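Local coordinates for protein BugD (Bordetella pertussis Tohama I, PDB 2F5X) that binds aspartic acid as a periplasmic solute receptor, probably serving uptake through a tripartite tricarboxylate transporter-type system, at residues A[14-18]-A[251-255]; A[103-107]-A[283-289]; A[113-117]-A[196-200]; A[152-157]-A[300-304]. All blocks are in the same frame, centred on the assembly; numbering follows the deposited sequence.

Contact 1: A[14-18]-A[251-255]; sequences YPERP and VVDKL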
# COMPACT_ATOMS: atom_id res chain seq x y z
N TYR A 14 20.90 -13.25 18.10
CA TYR A 14 20.10 -12.69 16.96
C TYR A 14 20.26 -11.16 16.83
O TYR A 14 20.18 -10.45 17.83
CB TYR A 14 18.61 -13.05 17.13
CG TYR A 14 17.76 -12.37 16.08
CD1 TYR A 14 17.53 -12.97 14.84
CD2 TYR A 14 17.19 -11.11 16.31
CE1 TYR A 14 16.77 -12.34 13.87
CE2 TYR A 14 16.43 -10.48 15.34
CZ TYR A 14 16.22 -11.10 14.13
OH TYR A 14 15.46 -10.46 13.18
N PRO A 15 20.45 -10.64 15.61
CA PRO A 15 20.67 -11.42 14.39
C PRO A 15 22.15 -11.67 14.13
O PRO A 15 22.99 -10.79 14.37
CB PRO A 15 20.10 -10.50 13.30
CG PRO A 15 20.34 -9.11 13.82
CD PRO A 15 20.40 -9.19 15.33
N GLU A 16 22.46 -12.86 13.65
CA GLU A 16 23.86 -13.23 13.40
C GLU A 16 24.18 -13.27 11.90
O GLU A 16 25.31 -13.56 11.51
CB GLU A 16 24.21 -14.55 14.09
CG GLU A 16 23.40 -15.76 13.64
CD GLU A 16 23.70 -17.00 14.47
OE1 GLU A 16 23.61 -16.94 15.72
OE2 GLU A 16 24.03 -18.05 13.86
N ARG A 17 23.16 -12.97 11.09
CA ARG A 17 23.29 -12.85 9.64
C ARG A 17 22.19 -11.91 9.14
O ARG A 17 21.27 -11.57 9.91
CB ARG A 17 23.22 -14.23 8.96
CG ARG A 17 21.88 -14.93 9.07
CD ARG A 17 21.91 -16.39 8.65
NE ARG A 17 20.57 -16.98 8.60
CZ ARG A 17 20.10 -17.86 9.49
NH1 ARG A 17 20.85 -18.26 10.51
NH2 ARG A 17 18.88 -18.34 9.35
N PRO A 18 22.27 -11.45 7.89
CA PRO A 18 21.26 -10.53 7.36
C PRO A 18 19.81 -11.03 7.48
O PRO A 18 19.54 -12.24 7.42
CB PRO A 18 21.67 -10.38 5.89
CG PRO A 18 23.15 -10.60 5.93
CD PRO A 18 23.33 -11.73 6.90
N VAL A 251 13.42 -12.41 19.94
CA VAL A 251 13.66 -12.04 18.55
C VAL A 251 12.64 -10.97 18.13
O VAL A 251 13.01 -9.94 17.55
CB VAL A 251 13.62 -13.27 17.62
CG1 VAL A 251 13.64 -12.85 16.15
CG2 VAL A 251 14.79 -14.21 17.93
N VAL A 252 11.37 -11.20 18.42
CA VAL A 252 10.34 -10.17 18.23
C VAL A 252 10.73 -8.86 18.95
O VAL A 252 10.63 -7.78 18.38
CB VAL A 252 8.94 -10.66 18.69
CG1 VAL A 252 7.90 -9.53 18.62
CG2 VAL A 252 8.50 -11.85 17.85
N ASP A 253 11.18 -8.97 20.20
CA ASP A 253 11.59 -7.79 20.98
C ASP A 253 12.68 -6.99 20.26
O ASP A 253 12.63 -5.75 20.22
CB ASP A 253 12.11 -8.21 22.37
CG ASP A 253 11.00 -8.64 23.32
OD1 ASP A 253 9.80 -8.49 23.00
OD2 ASP A 253 11.27 -9.14 24.44
N LYS A 254 13.67 -7.70 19.72
CA LYS A 254 14.76 -7.06 18.99
C LYS A 254 14.24 -6.36 17.74
O LYS A 254 14.65 -5.23 17.43
CB LYS A 254 15.83 -8.10 18.61
CG LYS A 254 17.02 -7.54 17.81
CD LYS A 254 17.85 -6.54 18.60
CE LYS A 254 19.05 -6.08 17.78
NZ LYS A 254 19.85 -5.03 18.48
N LEU A 255 13.33 -7.03 17.04
CA LEU A 255 12.72 -6.45 15.85
C LEU A 255 11.90 -5.20 16.18
O LEU A 255 11.95 -4.23 15.44
CB LEU A 255 11.89 -7.49 15.08
CG LEU A 255 12.71 -8.52 14.29
CD1 LEU A 255 11.86 -9.75 13.92
CD2 LEU A 255 13.35 -7.92 13.02
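Tyr-14 carries its ring opposite the backbone N (chi1 174°), which lays the ring against helix 249-263. There it meets Val-251, whose CG1 is likewise turned from its own N (chi1 171°). CG1 of Val-251 stands nearly over the middle of the Tyr-14 ring, 3.7 Å from its centroid and 10° off the normal. This is a CH-pi contact, with the two side chains at about a right angle. The opposite face is taken by Pro-15, whose CB lies over the ring centre. The peptide bond between Tyr-14 and Pro-15 is cis, and this folds the proline back onto the ring.

Lys-254 comes to the ring edge, with CG 3.9 Å from Tyr-14 CE2. Its chain bends at chi2, and Lys-254 CE passes Pro-15 CD at 4.2 Å. Lys-254 NZ is hydrogen-bonded to Thr-45 O. Tyr-14 OH lies 3.3 Å from Leu-255 CD2 and is hydrogen-bonded to Gly-74 O. Both polar ends thus reach backbone carbonyls outside the two segments. The contact is on the surface, where the chain leads into strand 19-23. Stacking of an aromatic ring on the proline after it is characteristic of aromatic-proline pairs joined by a cis peptide bond.

Contact 2: A[103-107]-A[283-289]; sequences EPIGL and EANPEAL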
# COMPACT_ATOMS: atom_id res chain seq x y z
N GLU A 103 3.50 -13.16 14.15
CA GLU A 103 3.73 -12.32 15.32
C GLU A 103 3.89 -10.89 14.80
O GLU A 103 4.86 -10.58 14.09
CB GLU A 103 4.99 -12.75 16.08
CG GLU A 103 5.09 -14.24 16.43
CD GLU A 103 3.95 -14.76 17.29
OE1 GLU A 103 3.26 -13.93 17.92
OE2 GLU A 103 3.74 -16.00 17.33
N PRO A 104 2.94 -10.00 15.12
CA PRO A 104 3.05 -8.61 14.66
C PRO A 104 4.22 -7.91 15.34
O PRO A 104 4.49 -8.17 16.53
CB PRO A 104 1.71 -7.98 15.08
CG PRO A 104 1.17 -8.87 16.15
CD PRO A 104 1.73 -10.25 15.92
N ILE A 105 4.94 -7.07 14.58
CA ILE A 105 6.03 -6.27 15.13
C ILE A 105 5.57 -4.84 15.41
O ILE A 105 5.73 -4.34 16.52
CB ILE A 105 7.28 -6.28 14.20
CG1 ILE A 105 7.74 -7.71 13.87
CG2 ILE A 105 8.44 -5.47 14.82
CD1 ILE A 105 7.92 -8.65 15.09
N GLY A 106 5.00 -4.19 14.40
CA GLY A 106 4.47 -2.85 14.60
C GLY A 106 4.02 -2.17 13.33
O GLY A 106 4.27 -2.66 12.22
N LEU A 107 3.33 -1.05 13.50
CA LEU A 107 2.98 -0.18 12.39
C LEU A 107 4.22 0.61 11.93
O LEU A 107 5.21 0.71 12.65
CB LEU A 107 1.82 0.75 12.75
CG LEU A 107 0.47 0.00 12.80
CD1 LEU A 107 -0.55 0.73 13.66
CD2 LEU A 107 -0.08 -0.23 11.37
N GLU A 283 3.64 4.07 17.12
CA GLU A 283 2.76 2.92 16.97
C GLU A 283 3.50 1.69 16.45
O GLU A 283 2.87 0.74 15.96
CB GLU A 283 1.58 3.27 16.06
CG GLU A 283 0.65 4.32 16.65
CD GLU A 283 1.14 5.73 16.42
OE1 GLU A 283 1.73 5.98 15.34
OE2 GLU A 283 0.94 6.60 17.30
N ALA A 284 4.82 1.70 16.58
CA ALA A 284 5.66 0.57 16.17
C ALA A 284 5.77 -0.44 17.32
O ALA A 284 6.85 -0.66 17.88
CB ALA A 284 7.03 1.06 15.70
N ASN A 285 4.64 -1.04 17.67
CA ASN A 285 4.60 -2.08 18.69
C ASN A 285 3.57 -3.12 18.30
O ASN A 285 2.66 -2.81 17.51
CB ASN A 285 4.33 -1.50 20.09
CG ASN A 285 3.03 -0.74 20.17
OD1 ASN A 285 1.95 -1.33 20.20
ND2 ASN A 285 3.12 0.58 20.23
N PRO A 286 3.72 -4.36 18.78
CA PRO A 286 2.83 -5.46 18.37
C PRO A 286 1.36 -5.17 18.62
O PRO A 286 0.52 -5.49 17.77
CB PRO A 286 3.32 -6.62 19.23
CG PRO A 286 4.79 -6.34 19.35
CD PRO A 286 4.80 -4.85 19.66
N GLU A 287 1.05 -4.58 19.77
CA GLU A 287 -0.34 -4.33 20.14
C GLU A 287 -1.04 -3.36 19.18
O GLU A 287 -2.22 -3.56 18.84
CB GLU A 287 -0.42 -3.82 21.58
CG GLU A 287 0.03 -4.86 22.60
CD GLU A 287 1.53 -4.83 22.93
OE1 GLU A 287 2.32 -4.07 22.30
OE2 GLU A 287 1.92 -5.58 23.85
N ALA A 288 -0.33 -2.32 18.75
CA ALA A 288 -0.91 -1.34 17.84
C ALA A 288 -1.22 -1.97 16.48
O ALA A 288 -2.29 -1.73 15.91
CB ALA A 288 0.01 -0.13 17.68
N LEU A 289 -0.31 -2.80 15.99
CA LEU A 289 -0.53 -3.46 14.71
C LEU A 289 -1.67 -4.49 14.81
O LEU A 289 -2.53 -4.55 13.92
CB LEU A 289 0.76 -4.10 14.18
CG LEU A 289 0.65 -4.85 12.84
CD1 LEU A 289 0.08 -3.94 11.76
CD2 LEU A 289 2.01 -5.40 12.43
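Leu-289 wedges its two methyl groups against strand 102-117. With CG trans to the backbone N (chi1 179°), Leu-289 sends its fork to the strand. Leu-289 CD2 rests on Pro-104 CB at 3.7 Å and also passes Gly-106 O. Leu-289 CD1 packs against Leu-107 CD2, again at 3.7 Å. Leu-107 turns its CG away from its own carbonyl carbon (chi1 -74°). This takes Leu-107 CD1 to the side of Ala-288, where it meets Ala-288 CB at 4.1 Å.

Pro-286 lies flat against the strand backbone. Pro-286 CB is 3.3 Å from Pro-104 O, and Pro-286 CD packs on Ile-105 O. The nitrogen of Pro-286 has no hydrogen to offer that oxygen. One true bond crosses the contact, Leu-107 N to Glu-283 O, 3.1 Å at 149°. Gly-106 CA makes a CA-H...O contact with Asn-285 O at 3.4 Å. Leu-107 O is buried without a hydrogen-bond partner. It receives a CA-H...O contact from Ala-284 CA at 3.6 Å. Asn-285 is the N-cap, and its OD1 accepts from Ala-288 N at 2.9 Å.

Ile-105 and Gly-106 form a classic beta bulge opposite Met-241 of strand 236-244. Ile-105 turns to Val-252 and Val-256 of helix 249-263, while Leu-289 meets Trp-238 and Trp-242 of strand 236-244.

Contact 3: A[113-117]-A[196-200]; sequences MTIIA and TTQQI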
# COMPACT_ATOMS: atom_id res chain seq x y z
N MSE A 113 -3.32 8.25 -1.11
CA MSE A 113 -3.33 7.91 -2.53
C MSE A 113 -3.75 9.08 -3.42
O MSE A 113 -4.41 10.03 -2.96
CB MSE A 113 -4.18 6.66 -2.76
CG MSE A 113 -3.69 5.47 -1.91
SE MSE A 113 -4.75 3.92 -2.22
CE MSE A 113 -3.94 3.43 -3.97
N THR A 114 -3.34 9.01 -4.69
CA THR A 114 -3.68 9.99 -5.71
C THR A 114 -4.36 9.29 -6.88
O THR A 114 -3.89 8.24 -7.33
CB THR A 114 -2.41 10.68 -6.26
OG1 THR A 114 -1.45 9.68 -6.65
CG2 THR A 114 -1.72 11.50 -5.16
N ILE A 115 -5.45 9.89 -7.37
CA ILE A 115 -6.09 9.45 -8.61
C ILE A 115 -5.35 10.14 -9.75
O ILE A 115 -5.33 11.37 -9.82
CB ILE A 115 -7.59 9.85 -8.64
CG1 ILE A 115 -8.34 9.29 -7.42
CG2 ILE A 115 -8.26 9.44 -9.99
CD1 ILE A 115 -8.77 7.89 -7.54
N ILE A 116 -4.73 9.35 -10.62
CA ILE A 116 -3.93 9.88 -11.72
C ILE A 116 -4.32 9.23 -13.05
O ILE A 116 -4.98 8.19 -13.08
CB ILE A 116 -2.39 9.67 -11.47
CG1 ILE A 116 -2.04 8.17 -11.35
CG2 ILE A 116 -1.91 10.48 -10.26
CD1 ILE A 116 -0.52 7.92 -11.36
N ALA A 117 -3.88 9.85 -14.14
CA ALA A 117 -4.09 9.28 -15.46
C ALA A 117 -2.89 9.54 -16.36
O ALA A 117 -2.01 10.34 -16.01
CB ALA A 117 -5.36 9.85 -16.09
N THR A 196 3.78 8.02 -6.71
CA THR A 196 3.25 8.97 -7.70
C THR A 196 3.81 10.38 -7.60
O THR A 196 3.71 11.13 -8.57
CB THR A 196 1.72 9.08 -7.64
OG1 THR A 196 1.34 9.61 -6.37
CG2 THR A 196 1.05 7.72 -7.74
N THR A 197 4.36 10.75 -6.45
CA THR A 197 4.79 12.13 -6.22
C THR A 197 5.71 12.62 -7.33
O THR A 197 5.50 13.68 -7.91
CB THR A 197 5.51 12.28 -4.87
OG1 THR A 197 4.59 12.02 -3.82
CG2 THR A 197 5.91 13.74 -4.64
N GLN A 198 6.74 11.82 -7.58
CA GLN A 198 7.75 12.00 -8.61
C GLN A 198 7.13 12.35 -9.98
O GLN A 198 7.50 13.33 -10.65
CB GLN A 198 8.57 10.68 -8.66
CG GLN A 198 9.13 10.14 -7.26
CD GLN A 198 8.22 9.15 -6.48
OE1 GLN A 198 7.03 9.38 -6.35
NE2 GLN A 198 8.81 8.07 -5.94
N GLN A 199 6.14 11.56 -10.38
CA GLN A 199 5.50 11.73 -11.68
C GLN A 199 4.51 12.89 -11.69
O GLN A 199 4.32 13.53 -12.72
CB GLN A 199 4.79 10.44 -12.11
CG GLN A 199 5.62 9.17 -11.92
CD GLN A 199 6.92 9.18 -12.69
OE1 GLN A 199 7.06 9.90 -13.69
NE2 GLN A 199 7.89 8.40 -12.23
N ILE A 200 3.85 13.14 -10.56
CA ILE A 200 2.90 14.24 -10.47
C ILE A 200 3.63 15.59 -10.53
O ILE A 200 3.28 16.44 -11.35
CB ILE A 200 2.02 14.13 -9.22
CG1 ILE A 200 1.09 12.92 -9.33
CG2 ILE A 200 1.23 15.42 -9.02
CD1 ILE A 200 0.41 12.55 -8.01
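Strand 113-117 and helix 196-200 run in broadly the same direction, their axes 43° apart and 10.2 Å at closest approach. This is helix-on-sheet packing in an alpha/beta lobe of the periplasmic binding protein fold. The helix lies on one side of the strand, and alternate residues Thr-114 and Ile-116 point toward it.

Ile-200 brings CD1 into the angle between these two. It meets Thr-114 tip to tip, with CD1 3.7 Å from CG2, and reaches Ile-116 CG2 at 3.8 Å. Ile-116 holds CG1 between its N and carbonyl carbon (chi1 61°). That sends CD1 on to Thr-196 CG2 at 4.0 Å. Met-178 and Leu-181 of helix 174-182 also pack on Ile-116.

The two threonines slide past each other in opposite senses. The side chain of Thr-196 is about 9 Å from the bound aspartic acid. Its OG1 also makes a weak bond to the O of Gln-192, a residue that lines the ligand pocket. Thr-114 OG1 has a second partner too, Asp-191 O. Together these partners probably hold both OG1 atoms in place, more firmly for Thr-114 than for Thr-196. The buried centre of the contact is the hydrogen bond between Thr-114 OG1 and Thr-196 OG1, 2.8 Å long.

Contact 4: A[152-157]-A[300-304]; sequences HLCGTM and WAELF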
# COMPACT_ATOMS: atom_id res chain seq x y z
N HIS A 152 -6.04 -1.68 -5.87
CA HIS A 152 -7.28 -2.44 -6.08
C HIS A 152 -8.41 -1.91 -5.20
O HIS A 152 -9.53 -1.70 -5.69
CB HIS A 152 -7.07 -3.93 -5.84
CG HIS A 152 -8.35 -4.71 -5.78
ND1 HIS A 152 -8.89 -5.16 -4.59
CD2 HIS A 152 -9.21 -5.10 -6.75
CE1 HIS A 152 -10.03 -5.78 -4.83
NE2 HIS A 152 -10.25 -5.75 -6.14
N LEU A 153 -8.12 -1.71 -3.92
CA LEU A 153 -9.10 -1.16 -2.98
C LEU A 153 -9.60 0.21 -3.46
O LEU A 153 -10.81 0.44 -3.58
CB LEU A 153 -8.51 -1.06 -1.57
CG LEU A 153 -9.32 -0.23 -0.55
CD1 LEU A 153 -10.71 -0.86 -0.30
CD2 LEU A 153 -8.55 -0.10 0.75
N CYS A 154 -8.67 1.11 -3.74
CA CYS A 154 -9.05 2.45 -4.17
C CYS A 154 -9.77 2.41 -5.52
O CYS A 154 -10.76 3.10 -5.70
CB CYS A 154 -7.84 3.36 -4.24
SG CYS A 154 -8.22 5.09 -4.63
N GLY A 155 -9.28 1.57 -6.43
CA GLY A 155 -9.92 1.41 -7.73
C GLY A 155 -11.36 0.92 -7.60
O GLY A 155 -12.25 1.38 -8.32
N THR A 156 -11.59 -0.01 -6.67
CA THR A 156 -12.93 -0.53 -6.43
C THR A 156 -13.82 0.60 -5.94
O THR A 156 -14.95 0.77 -6.42
CB THR A 156 -12.88 -1.68 -5.39
OG1 THR A 156 -12.24 -2.82 -5.98
CG2 THR A 156 -14.29 -2.18 -5.08
N MSE A 157 -13.31 1.38 -5.00
CA MSE A 157 -14.06 2.50 -4.45
C MSE A 157 -14.36 3.54 -5.53
O MSE A 157 -15.46 4.11 -5.58
CB MSE A 157 -13.30 3.13 -3.28
CG MSE A 157 -13.28 2.21 -2.07
SE MSE A 157 -12.07 2.87 -0.72
CE MSE A 157 -12.89 4.63 -0.43
N TRP A 300 -13.17 -3.35 5.89
CA TRP A 300 -13.14 -3.60 4.45
C TRP A 300 -14.11 -4.70 4.03
O TRP A 300 -14.64 -4.66 2.92
CB TRP A 300 -11.72 -3.86 3.97
CG TRP A 300 -10.78 -2.74 4.32
CD1 TRP A 300 -9.61 -2.83 5.06
CD2 TRP A 300 -10.91 -1.36 3.96
NE1 TRP A 300 -9.03 -1.59 5.17
CE2 TRP A 300 -9.80 -0.67 4.51
CE3 TRP A 300 -11.86 -0.61 3.23
CZ2 TRP A 300 -9.60 0.71 4.35
CZ3 TRP A 300 -11.67 0.76 3.07
CH2 TRP A 300 -10.54 1.40 3.63
N ALA A 301 -14.36 -5.67 4.92
CA ALA A 301 -15.33 -6.72 4.63
C ALA A 301 -16.69 -6.12 4.31
O ALA A 301 -17.36 -6.54 3.34
CB ALA A 301 -15.43 -7.70 5.79
N GLU A 302 -17.10 -5.14 5.12
CA GLU A 302 -18.39 -4.48 4.94
C GLU A 302 -18.42 -3.66 3.65
O GLU A 302 -19.41 -3.68 2.94
CB GLU A 302 -18.76 -3.63 6.16
CG GLU A 302 -20.14 -2.96 6.08
CD GLU A 302 -21.31 -3.94 6.08
OE1 GLU A 302 -21.16 -5.11 6.51
OE2 GLU A 302 -22.41 -3.53 5.64
N LEU A 303 -17.32 -2.96 3.36
CA LEU A 303 -17.20 -2.20 2.11
C LEU A 303 -17.39 -3.09 0.89
O LEU A 303 -18.17 -2.75 -0.01
CB LEU A 303 -15.85 -1.47 2.04
CG LEU A 303 -15.65 -0.52 0.84
CD1 LEU A 303 -14.90 0.74 1.26
CD2 LEU A 303 -14.93 -1.21 -0.32
N PHE A 304 -16.69 -4.22 0.85
CA PHE A 304 -16.81 -5.14 -0.29
C PHE A 304 -18.18 -5.78 -0.38
O PHE A 304 -18.72 -5.94 -1.47
CB PHE A 304 -15.69 -6.18 -0.28
CG PHE A 304 -14.32 -5.61 -0.51
CD1 PHE A 304 -14.04 -4.87 -1.66
CD2 PHE A 304 -13.31 -5.81 0.42
CE1 PHE A 304 -12.77 -4.34 -1.87
CE2 PHE A 304 -12.05 -5.28 0.22
CZ PHE A 304 -11.78 -4.55 -0.92
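The Trp-300 indole receives Leu-153 on one face. CD2 of Leu-153 sits 3.7 Å from the centroid of the six-membered ring and 9° off its normal, a CH-pi contact. CD1 of the same leucine touches Trp-300 CE3 at 3.7 Å. In the plane of the indole, at its edge, lies Leu-303 CD1. Phe-304 has Leu-303 CD2 over one face, offset toward the rim. At its edge is Thr-156 CG2, 4.2 Å from Phe-304 CE1. The His-152 imidazole has Thr-156 OG1 above one face, near the rim. Its CE1 approaches Phe-304 CE1 obliquely at 4.3 Å.

With CG trans to the backbone N (chi1 168°), Leu-153 carries both methyls across to the other helix. There Leu-153 CD1 also meets Phe-304 CZ at 3.9 Å. Segments 152-157 and 300-304, on helices 150-162 and 286-306, run at 39° to each other. The contact lies near the ligand pocket of this binding-protein fold. The side chain of His-152 is about 6 Å from the bound aspartic acid, and Ala-150 and Ser-151, just before it, line the pocket.

Selenomethionine Met-157 makes a Met-aromatic contact, SE lying obliquely to the Trp-300 six-membered ring. Met-157 CG packs on Leu-303 CD1 at 4.0 Å. Trp-300 NE1 is bonded to Gln-296 OE1. From the same helix as Leu-153, Cys-154 forms a disulfide with Cys-190 of strand 188-192.

Contacts 1 and 2 lie on the same side of the chain's centre, their own centres about 16 Å apart. They touch where Val-252 and Leu-255 of helix 249-263 pack on Ile-105. Contacts 3 and 4 have centres about 20 Å apart and meet where Met-113 and Ile-115 lie against Cys-154. Strand 102-117 serves contacts 2 and 3, whose centres are about 29 Å apart. Helix 286-306 serves contacts 2 and 4, with centres about 24 Å apart. Contact 3 is nested along the chain inside the loops closed by contacts 1 and 2. Contact 4 crosses all three others. One long strand and one long helix therefore tie distant regions together, with the bound aspartic acid near contacts 3 and 4.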